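Local coordinates for protein putative branched-chain-amino-acid aminotransferase (Thermotoga maritima MSB8, PDB 3CSW) that probably transfers the amino group of leucine, isoleucine or valine to 2-oxoglutarate with the help of pyridoxal 5'-phosphate, at residues V13-R18 against D25-D30; I98-F103 against G107-V112. One frame throughout, in Å; residues are numbered along the deposited sequence.

Contact 1 of 2, residues V13-R18 against D25-D30; sequences VLIWWR and DEISLD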
ATOM      1  N   VAL A  13     -26.691  33.755 -13.792  1.00 56.01           N
ATOM      2  CA  VAL A  13     -26.128  33.199 -12.544  1.00 51.26           C
ATOM      3  C   VAL A  13     -26.291  34.138 -11.322  1.00 48.00           C
ATOM      4  O   VAL A  13     -25.782  35.255 -11.328  1.00 47.84           O
ATOM      5  CB  VAL A  13     -24.631  32.868 -12.762  1.00 51.20           C
ATOM      6  CG1 VAL A  13     -23.990  32.244 -11.508  1.00 46.20           C
ATOM      7  CG2 VAL A  13     -24.488  31.940 -13.973  1.00 52.49           C
ATOM      8  N   LEU A  14     -27.000  33.669 -10.291  1.00 43.96           N
ATOM      9  CA  LEU A  14     -27.260  34.421  -9.044  1.00 41.02           C
ATOM     10  C   LEU A  14     -26.385  33.895  -7.906  1.00 40.83           C
ATOM     11  O   LEU A  14     -26.114  32.709  -7.844  1.00 39.91           O
ATOM     12  CB  LEU A  14     -28.728  34.240  -8.635  1.00 41.17           C
ATOM     13  CG  LEU A  14     -29.274  34.919  -7.366  1.00 42.46           C
ATOM     14  CD1 LEU A  14     -29.446  36.416  -7.593  1.00 38.17           C
ATOM     15  CD2 LEU A  14     -30.593  34.295  -6.937  1.00 39.98           C
ATOM     16  N   ILE A  15     -25.934  34.773  -7.017  1.00 40.40           N
ATOM     17  CA  ILE A  15     -25.177  34.352  -5.843  1.00 39.05           C
ATOM     18  C   ILE A  15     -25.764  34.987  -4.584  1.00 40.08           C
ATOM     19  O   ILE A  15     -26.376  36.056  -4.632  1.00 39.33           O
ATOM     20  CB  ILE A  15     -23.627  34.647  -5.945  1.00 38.56           C
ATOM     21  CG1 ILE A  15     -23.317  36.139  -5.818  1.00 41.25           C
ATOM     22  CG2 ILE A  15     -23.054  34.096  -7.232  1.00 36.08           C
ATOM     23  CD1 ILE A  15     -21.829  36.461  -5.727  1.00 38.00           C
ATOM     24  N   TRP A  16     -25.627  34.280  -3.469  1.00 40.65           N
ATOM     25  CA  TRP A  16     -25.944  34.824  -2.162  1.00 40.92           C
ATOM     26  C   TRP A  16     -24.612  34.889  -1.427  1.00 42.36           C
ATOM     27  O   TRP A  16     -23.913  33.882  -1.277  1.00 41.87           O
ATOM     28  CB  TRP A  16     -26.943  33.952  -1.419  1.00 41.09           C
ATOM     29  CG  TRP A  16     -27.471  34.587  -0.183  1.00 41.19           C
ATOM     30  CD1 TRP A  16     -28.608  35.350  -0.061  1.00 45.65           C
ATOM     31  CD2 TRP A  16     -26.891  34.529   1.113  1.00 41.19           C
ATOM     32  NE1 TRP A  16     -28.769  35.759   1.244  1.00 44.43           N
ATOM     33  CE2 TRP A  16     -27.727  35.262   1.983  1.00 44.14           C
ATOM     34  CE3 TRP A  16     -25.748  33.913   1.633  1.00 47.06           C
ATOM     35  CZ2 TRP A  16     -27.454  35.394   3.340  1.00 48.64           C
ATOM     36  CZ3 TRP A  16     -25.472  34.059   2.994  1.00 47.71           C
ATOM     37  CH2 TRP A  16     -26.320  34.791   3.825  1.00 48.53           C
ATOM     38  N   TRP A  17     -24.259  36.085  -0.989  1.00 45.77           N
ATOM     39  CA  TRP A  17     -22.955  36.346  -0.404  1.00 48.68           C
ATOM     40  C   TRP A  17     -23.084  37.510   0.571  1.00 50.40           C
ATOM     41  O   TRP A  17     -23.653  38.544   0.233  1.00 49.83           O
ATOM     42  CB  TRP A  17     -21.967  36.664  -1.537  1.00 50.08           C
ATOM     43  CG  TRP A  17     -20.547  36.960  -1.133  1.00 51.89           C
ATOM     44  CD1 TRP A  17     -19.815  38.064  -1.473  1.00 52.00           C
ATOM     45  CD2 TRP A  17     -19.684  36.139  -0.335  1.00 52.92           C
ATOM     46  NE1 TRP A  17     -18.558  37.980  -0.936  1.00 55.14           N
ATOM     47  CE2 TRP A  17     -18.448  36.808  -0.237  1.00 55.36           C
ATOM     48  CE3 TRP A  17     -19.835  34.902   0.302  1.00 54.11           C
ATOM     49  CZ2 TRP A  17     -17.368  36.281   0.475  1.00 53.21           C
ATOM     50  CZ3 TRP A  17     -18.757  34.382   1.013  1.00 52.96           C
ATOM     51  CH2 TRP A  17     -17.544  35.070   1.093  1.00 52.54           C
ATOM     52  N   ARG A  18     -22.593  37.307   1.789  1.00 53.37           N
ATOM     53  CA  ARG A  18     -22.611  38.328   2.830  1.00 56.71           C
ATOM     54  C   ARG A  18     -23.993  38.978   2.976  1.00 55.64           C
ATOM     55  O   ARG A  18     -24.147  40.197   2.851  1.00 57.12           O
ATOM     56  CB  ARG A  18     -21.513  39.374   2.566  1.00 56.99           C
ATOM     57  CG  ARG A  18     -20.131  38.755   2.287  1.00 61.56           C
ATOM     58  CD  ARG A  18     -18.933  39.687   2.595  1.00 63.51           C
ATOM     59  NE  ARG A  18     -18.960  40.958   1.856  1.00 70.91           N
ATOM     60  CZ  ARG A  18     -17.894  41.720   1.594  1.00 75.11           C
ATOM     61  NH1 ARG A  18     -16.668  41.363   1.981  1.00 75.53           N
ATOM     62  NH2 ARG A  18     -18.052  42.852   0.915  1.00 76.45           N
ATOM     63  N   ASP A  25     -21.172  38.522 -11.611  1.00 75.92           N
ATOM     64  CA  ASP A  25     -20.217  39.101 -12.539  1.00 77.67           C
ATOM     65  C   ASP A  25     -18.889  39.272 -11.801  1.00 77.66           C
ATOM     66  O   ASP A  25     -17.859  38.738 -12.208  1.00 76.25           O
ATOM     67  CB  ASP A  25     -20.744  40.449 -13.060  1.00 78.73           C
ATOM     68  CG  ASP A  25     -20.384  40.702 -14.524  1.00 84.13           C
ATOM     69  OD1 ASP A  25     -19.699  41.717 -14.808  1.00 90.76           O
ATOM     70  OD2 ASP A  25     -20.792  39.885 -15.387  1.00 86.34           O
ATOM     71  N   GLU A  26     -18.949  40.012 -10.699  1.00 78.47           N
ATOM     72  CA  GLU A  26     -17.795  40.305  -9.860  1.00 78.22           C
ATOM     73  C   GLU A  26     -18.088  39.822  -8.453  1.00 76.24           C
ATOM     74  O   GLU A  26     -19.255  39.700  -8.063  1.00 75.56           O
ATOM     75  CB  GLU A  26     -17.552  41.819  -9.799  1.00 79.51           C
ATOM     76  CG  GLU A  26     -17.314  42.501 -11.146  1.00 84.75           C
ATOM     77  CD  GLU A  26     -15.956  42.169 -11.746  1.00 91.21           C
ATOM     78  OE1 GLU A  26     -14.936  42.293 -11.025  1.00 93.06           O
ATOM     79  OE2 GLU A  26     -15.908  41.801 -12.945  1.00 92.27           O
ATOM     80  N   ILE A  27     -17.029  39.551  -7.693  1.00 73.76           N
ATOM     81  CA  ILE A  27     -17.162  39.254  -6.267  1.00 70.95           C
ATOM     82  C   ILE A  27     -16.138  40.096  -5.509  1.00 69.02           C
ATOM     83  O   ILE A  27     -14.988  40.212  -5.933  1.00 66.71           O
ATOM     84  CB  ILE A  27     -17.026  37.729  -5.954  1.00 71.10           C
ATOM     85  CG1 ILE A  27     -17.559  37.404  -4.548  1.00 68.22           C
ATOM     86  CG2 ILE A  27     -15.584  37.250  -6.146  1.00 70.18           C
ATOM     87  CD1 ILE A  27     -17.619  35.919  -4.243  1.00 68.46           C
ATOM     88  N   SER A  28     -16.591  40.720  -4.421  1.00 67.79           N
ATOM     89  CA  SER A  28     -15.736  41.519  -3.545  1.00 66.67           C
ATOM     90  C   SER A  28     -15.555  40.794  -2.233  1.00 64.74           C
ATOM     91  O   SER A  28     -16.518  40.583  -1.490  1.00 63.86           O
ATOM     92  CB  SER A  28     -16.347  42.889  -3.265  1.00 66.60           C
ATOM     93  OG  SER A  28     -16.074  43.776  -4.323  1.00 68.78           O
ATOM     94  N   LEU A  29     -14.316  40.421  -1.945  1.00 62.81           N
ATOM     95  CA  LEU A  29     -14.025  39.739  -0.697  1.00 61.55           C
ATOM     96  C   LEU A  29     -12.735  40.256  -0.080  1.00 58.45           C
ATOM     97  O   LEU A  29     -11.902  40.841  -0.763  1.00 57.18           O
ATOM     98  CB  LEU A  29     -14.000  38.217  -0.904  1.00 62.66           C
ATOM     99  CG  LEU A  29     -12.956  37.556  -1.804  1.00 63.33           C
ATOM    100  CD1 LEU A  29     -13.128  36.056  -1.687  1.00 62.85           C
ATOM    101  CD2 LEU A  29     -13.066  37.992  -3.247  1.00 63.76           C
ATOM    102  N   ASP A  30     -12.611  40.082   1.231  1.00 56.55           N
ATOM    103  CA  ASP A  30     -11.395  40.436   1.946  1.00 56.41           C
ATOM    104  C   ASP A  30     -10.248  39.618   1.343  1.00 53.04           C
ATOM    105  O   ASP A  30     -10.401  38.423   1.100  1.00 50.27           O
ATOM    106  CB  ASP A  30     -11.564  40.115   3.434  1.00 58.37           C
ATOM    107  CG  ASP A  30     -10.445  40.685   4.303  1.00 68.80           C
ATOM    108  OD1 ASP A  30      -9.317  40.946   3.815  1.00 80.60           O
ATOM    109  OD2 ASP A  30     -10.704  40.873   5.510  1.00 84.18           O
TER
HETATM  110  O   HOH W   1     -15.170  38.599   2.629  1.00 60.39           O
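The indole of Trp17 meets Ile27 with a face and Ser28 and Leu29 with its edge. Its NE1 gives Ser28 O a weak hydrogen bond, 3.4 Å long but nearly straight at 167°. Ile27 CD1 sits over one face, 4.1 Å from the centroid of the five-membered ring in a CH-pi contact, and Arg18 CG lies on the opposite face. Farther round the rim, Trp17 CZ2 touches Leu29 CB at 4.1 Å. A glycine in place of Trp17 would probably open a gap beside Ile27 and deprive Ser28 O of its indole donor. Strands 14-17 and 26-30 run nearly in parallel, 15° apart, but their axes stay 10.0 Å from each other, so side chains, not backbone bonds, span the gap; strand 26-30 pairs antiparallel with a strand of the second subunit, forming a sheet that runs across that interface. Arg18, its chain bent at chi3 (-58°), lays a guanidinium face over Ser28 O. A water 3.2 Å from Arg18 NH1 also accepts from Asp30 N, bridging the strand ends. Farther back along the strand, Ile15 CD1 reaches Ile27 CD1 at 4.5 Å, and Phe31 of the second subunit packs on both isoleucines. Ser28 OG bonds to Ser28 OG of that subunit.

Contact 2 of 2, residues I98-F103 against G107-V112; sequences IKVYLF and GEVLFV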
ATOM      1  N   ILE A  98     -27.335  24.189  -7.629  1.00 37.53           N
ATOM      2  CA  ILE A  98     -26.928  25.070  -6.531  1.00 35.67           C
ATOM      3  C   ILE A  98     -25.634  24.533  -5.920  1.00 35.60           C
ATOM      4  O   ILE A  98     -25.583  23.373  -5.548  1.00 35.15           O
ATOM      5  CB  ILE A  98     -28.006  25.133  -5.403  1.00 36.26           C
ATOM      6  CG1 ILE A  98     -29.418  25.420  -5.968  1.00 34.52           C
ATOM      7  CG2 ILE A  98     -27.612  26.176  -4.378  1.00 28.86           C
ATOM      8  CD1 ILE A  98     -30.559  25.103  -5.002  1.00 33.68           C
ATOM      9  N   LYS A  99     -24.600  25.372  -5.835  1.00 36.82           N
ATOM     10  CA  LYS A  99     -23.336  25.027  -5.177  1.00 39.40           C
ATOM     11  C   LYS A  99     -23.262  25.846  -3.904  1.00 35.89           C
ATOM     12  O   LYS A  99     -23.568  27.032  -3.935  1.00 35.59           O
ATOM     13  CB  LYS A  99     -22.125  25.369  -6.045  1.00 38.19           C
ATOM     14  CG  LYS A  99     -22.085  24.691  -7.401  1.00 48.91           C
ATOM     15  CD  LYS A  99     -21.084  25.388  -8.347  1.00 52.15           C
ATOM     16  CE  LYS A  99     -21.590  25.409  -9.819  1.00 63.47           C
ATOM     17  NZ  LYS A  99     -20.990  26.523 -10.623  1.00 63.66           N
ATOM     18  N   VAL A 100     -22.874  25.210  -2.795  1.00 33.44           N
ATOM     19  CA  VAL A 100     -22.731  25.882  -1.504  1.00 33.33           C
ATOM     20  C   VAL A 100     -21.297  25.702  -0.997  1.00 34.57           C
ATOM     21  O   VAL A 100     -20.834  24.573  -0.835  1.00 33.48           O
ATOM     22  CB  VAL A 100     -23.730  25.349  -0.444  1.00 33.24           C
ATOM     23  CG1 VAL A 100     -23.651  26.227   0.828  1.00 31.57           C
ATOM     24  CG2 VAL A 100     -25.149  25.342  -1.014  1.00 29.58           C
ATOM     25  N   TYR A 101     -20.601  26.817  -0.769  1.00 33.23           N
ATOM     26  CA  TYR A 101     -19.223  26.792  -0.314  1.00 34.06           C
ATOM     27  C   TYR A 101     -19.114  27.324   1.093  1.00 35.43           C
ATOM     28  O   TYR A 101     -19.666  28.380   1.397  1.00 36.92           O
ATOM     29  CB  TYR A 101     -18.351  27.656  -1.211  1.00 33.38           C
ATOM     30  CG  TYR A 101     -18.287  27.233  -2.668  1.00 31.53           C
ATOM     31  CD1 TYR A 101     -17.450  26.217  -3.085  1.00 34.81           C
ATOM     32  CD2 TYR A 101     -19.021  27.907  -3.639  1.00 35.87           C
ATOM     33  CE1 TYR A 101     -17.370  25.860  -4.434  1.00 35.00           C
ATOM     34  CE2 TYR A 101     -18.958  27.555  -4.975  1.00 37.02           C
ATOM     35  CZ  TYR A 101     -18.129  26.538  -5.366  1.00 36.77           C
ATOM     36  OH  TYR A 101     -18.070  26.211  -6.690  1.00 40.35           O
ATOM     37  N   LEU A 102     -18.375  26.618   1.941  1.00 36.65           N
ATOM     38  CA  LEU A 102     -18.134  27.066   3.297  1.00 40.96           C
ATOM     39  C   LEU A 102     -16.642  27.385   3.410  1.00 42.33           C
ATOM     40  O   LEU A 102     -15.793  26.554   3.079  1.00 41.02           O
ATOM     41  CB  LEU A 102     -18.584  25.990   4.277  1.00 40.78           C
ATOM     42  CG  LEU A 102     -18.373  26.235   5.769  1.00 46.50           C
ATOM     43  CD1 LEU A 102     -19.204  27.423   6.266  1.00 49.26           C
ATOM     44  CD2 LEU A 102     -18.705  24.950   6.530  1.00 43.75           C
ATOM     45  N   PHE A 103     -16.330  28.597   3.852  1.00 45.31           N
ATOM     46  CA  PHE A 103     -14.955  29.092   3.842  1.00 49.50           C
ATOM     47  C   PHE A 103     -14.221  28.959   5.160  1.00 55.75           C
ATOM     48  O   PHE A 103     -14.814  29.134   6.231  1.00 52.64           O
ATOM     49  CB  PHE A 103     -14.877  30.533   3.311  1.00 48.50           C
ATOM     50  CG  PHE A 103     -15.176  30.629   1.852  1.00 47.04           C
ATOM     51  CD1 PHE A 103     -14.246  30.208   0.918  1.00 46.36           C
ATOM     52  CD2 PHE A 103     -16.408  31.071   1.410  1.00 42.30           C
ATOM     53  CE1 PHE A 103     -14.535  30.254  -0.427  1.00 45.82           C
ATOM     54  CE2 PHE A 103     -16.696  31.123   0.069  1.00 47.32           C
ATOM     55  CZ  PHE A 103     -15.761  30.710  -0.853  1.00 47.28           C
ATOM     56  N   GLY A 107     -15.956  30.899   8.307  1.00 59.84           N
ATOM     57  CA  GLY A 107     -17.294  30.294   8.361  1.00 59.30           C
ATOM     58  C   GLY A 107     -18.307  30.908   7.384  1.00 58.01           C
ATOM     59  O   GLY A 107     -19.478  30.516   7.374  1.00 58.15           O
ATOM     60  N   GLU A 108     -17.846  31.871   6.575  1.00 55.22           N
ATOM     61  CA  GLU A 108     -18.627  32.520   5.511  1.00 52.63           C
ATOM     62  C   GLU A 108     -19.202  31.496   4.551  1.00 48.66           C
ATOM     63  O   GLU A 108     -18.501  30.566   4.169  1.00 46.20           O
ATOM     64  CB  GLU A 108     -17.696  33.420   4.682  1.00 53.97           C
ATOM     65  CG  GLU A 108     -17.125  34.652   5.399  1.00 62.20           C
ATOM     66  CD  GLU A 108     -17.831  35.944   5.022  1.00 70.23           C
ATOM     67  OE1 GLU A 108     -19.063  35.914   4.805  1.00 73.64           O
ATOM     68  OE2 GLU A 108     -17.150  36.991   4.933  1.00 77.92           O
ATOM     69  N   VAL A 109     -20.452  31.683   4.128  1.00 46.64           N
ATOM     70  CA  VAL A 109     -21.107  30.770   3.171  1.00 44.03           C
ATOM     71  C   VAL A 109     -21.416  31.496   1.850  1.00 42.83           C
ATOM     72  O   VAL A 109     -21.829  32.660   1.852  1.00 43.73           O
ATOM     73  CB  VAL A 109     -22.404  30.153   3.765  1.00 44.44           C
ATOM     74  CG1 VAL A 109     -23.073  29.193   2.776  1.00 38.49           C
ATOM     75  CG2 VAL A 109     -22.091  29.415   5.067  1.00 47.10           C
ATOM     76  N   LEU A 110     -21.184  30.813   0.730  1.00 39.79           N
ATOM     77  CA  LEU A 110     -21.495  31.354  -0.592  1.00 38.22           C
ATOM     78  C   LEU A 110     -22.372  30.367  -1.334  1.00 36.26           C
ATOM     79  O   LEU A 110     -22.009  29.199  -1.459  1.00 35.97           O
ATOM     80  CB  LEU A 110     -20.223  31.598  -1.405  1.00 38.40           C
ATOM     81  CG  LEU A 110     -20.332  31.927  -2.902  1.00 39.29           C
ATOM     82  CD1 LEU A 110     -20.918  33.297  -3.103  1.00 32.78           C
ATOM     83  CD2 LEU A 110     -18.954  31.828  -3.545  1.00 37.98           C
ATOM     84  N   PHE A 111     -23.519  30.839  -1.828  1.00 35.13           N
ATOM     85  CA  PHE A 111     -24.415  30.009  -2.638  1.00 34.24           C
ATOM     86  C   PHE A 111     -24.310  30.499  -4.071  1.00 34.47           C
ATOM     87  O   PHE A 111     -24.252  31.711  -4.295  1.00 34.95           O
ATOM     88  CB  PHE A 111     -25.864  30.152  -2.198  1.00 33.76           C
ATOM     89  CG  PHE A 111     -26.156  29.701  -0.782  1.00 35.09           C
ATOM     90  CD1 PHE A 111     -25.792  30.487   0.309  1.00 34.00           C
ATOM     91  CD2 PHE A 111     -26.894  28.541  -0.548  1.00 33.97           C
ATOM     92  CE1 PHE A 111     -26.124  30.106   1.618  1.00 33.14           C
ATOM     93  CE2 PHE A 111     -27.230  28.159   0.759  1.00 34.36           C
ATOM     94  CZ  PHE A 111     -26.838  28.938   1.838  1.00 32.91           C
ATOM     95  N   VAL A 112     -24.274  29.578  -5.030  1.00 32.95           N
ATOM     96  CA  VAL A 112     -24.248  29.936  -6.447  1.00 33.84           C
ATOM     97  C   VAL A 112     -25.423  29.211  -7.104  1.00 36.15           C
ATOM     98  O   VAL A 112     -25.521  27.989  -7.022  1.00 36.29           O
ATOM     99  CB  VAL A 112     -22.909  29.548  -7.150  1.00 34.07           C
ATOM    100  CG1 VAL A 112     -22.867  30.093  -8.571  1.00 32.08           C
ATOM    101  CG2 VAL A 112     -21.706  30.047  -6.371  1.00 27.52           C
TER
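With CG1 anti to the backbone N (chi1 -173°), Val100 sends one methyl over the ring of Phe111, whose CG lies anti to its own carbonyl carbon (chi1 -63°). Val100 CG1 stands 4.2 Å from the ring centroid, 16° off the normal, a CH-pi contact, while its CG2 touches Phe111 CD2 at 3.7 Å. The same CG1 also meets Val109 CG1 at 3.6 Å, and Leu102 CD1 closes on Val109 CG2 farther along this face. Helix 78-89 packs on Val100 through Phe81 and on Phe111 through Val84 and Leu85. On the other face Tyr101 and Leu110 lie side by side, CD2 to CD2 at 3.9 Å. Val112 CG2 reaches the edge of the tyrosine ring in its plane, and Phe103 turns its own edge to Leu110 CB. Glu35 of the second subunit takes both polar ends here, in a salt bridge with Lys99 NZ and a hydrogen bond with Tyr101 OH. Backbone hydrogen bonds join Lys99 with Val112 and Tyr101 with Leu110 in both directions, the Tyr101 N to Leu110 O bond being 2.9 Å. Toward the turn, Phe103 N bonds to Glu108 O, and Gly107 N closes on Phe103 O at 3.0 Å. Gly107 takes a positive phi, which favours glycine. The whole is an antiparallel beta hairpin within the six-stranded sheet of this class-IV aminotransferase.

From the N terminus, strand 14-17 turns back as strand 20-23, and contact 1 closes this excursion when strand 26-30 returns alongside. Helix 31-37, strands 42-49 and 52-53 and two further helices then intervene before contact 2 closes the much tighter turn between strands 96-102 and 109-115. The two contacts follow in series, neither enclosing nor crossing the other. They meet through neighbouring strands: strand 14-17 is the antiparallel neighbour of strand 109-115, Trp16 N lying 3.0 Å from Phe111 O in a probable hydrogen bond, and Trp17 also packs on Leu110. Contact 2 thus lies inside the sheet, whereas contact 1 links that sheet to the strand that pairs with the second subunit.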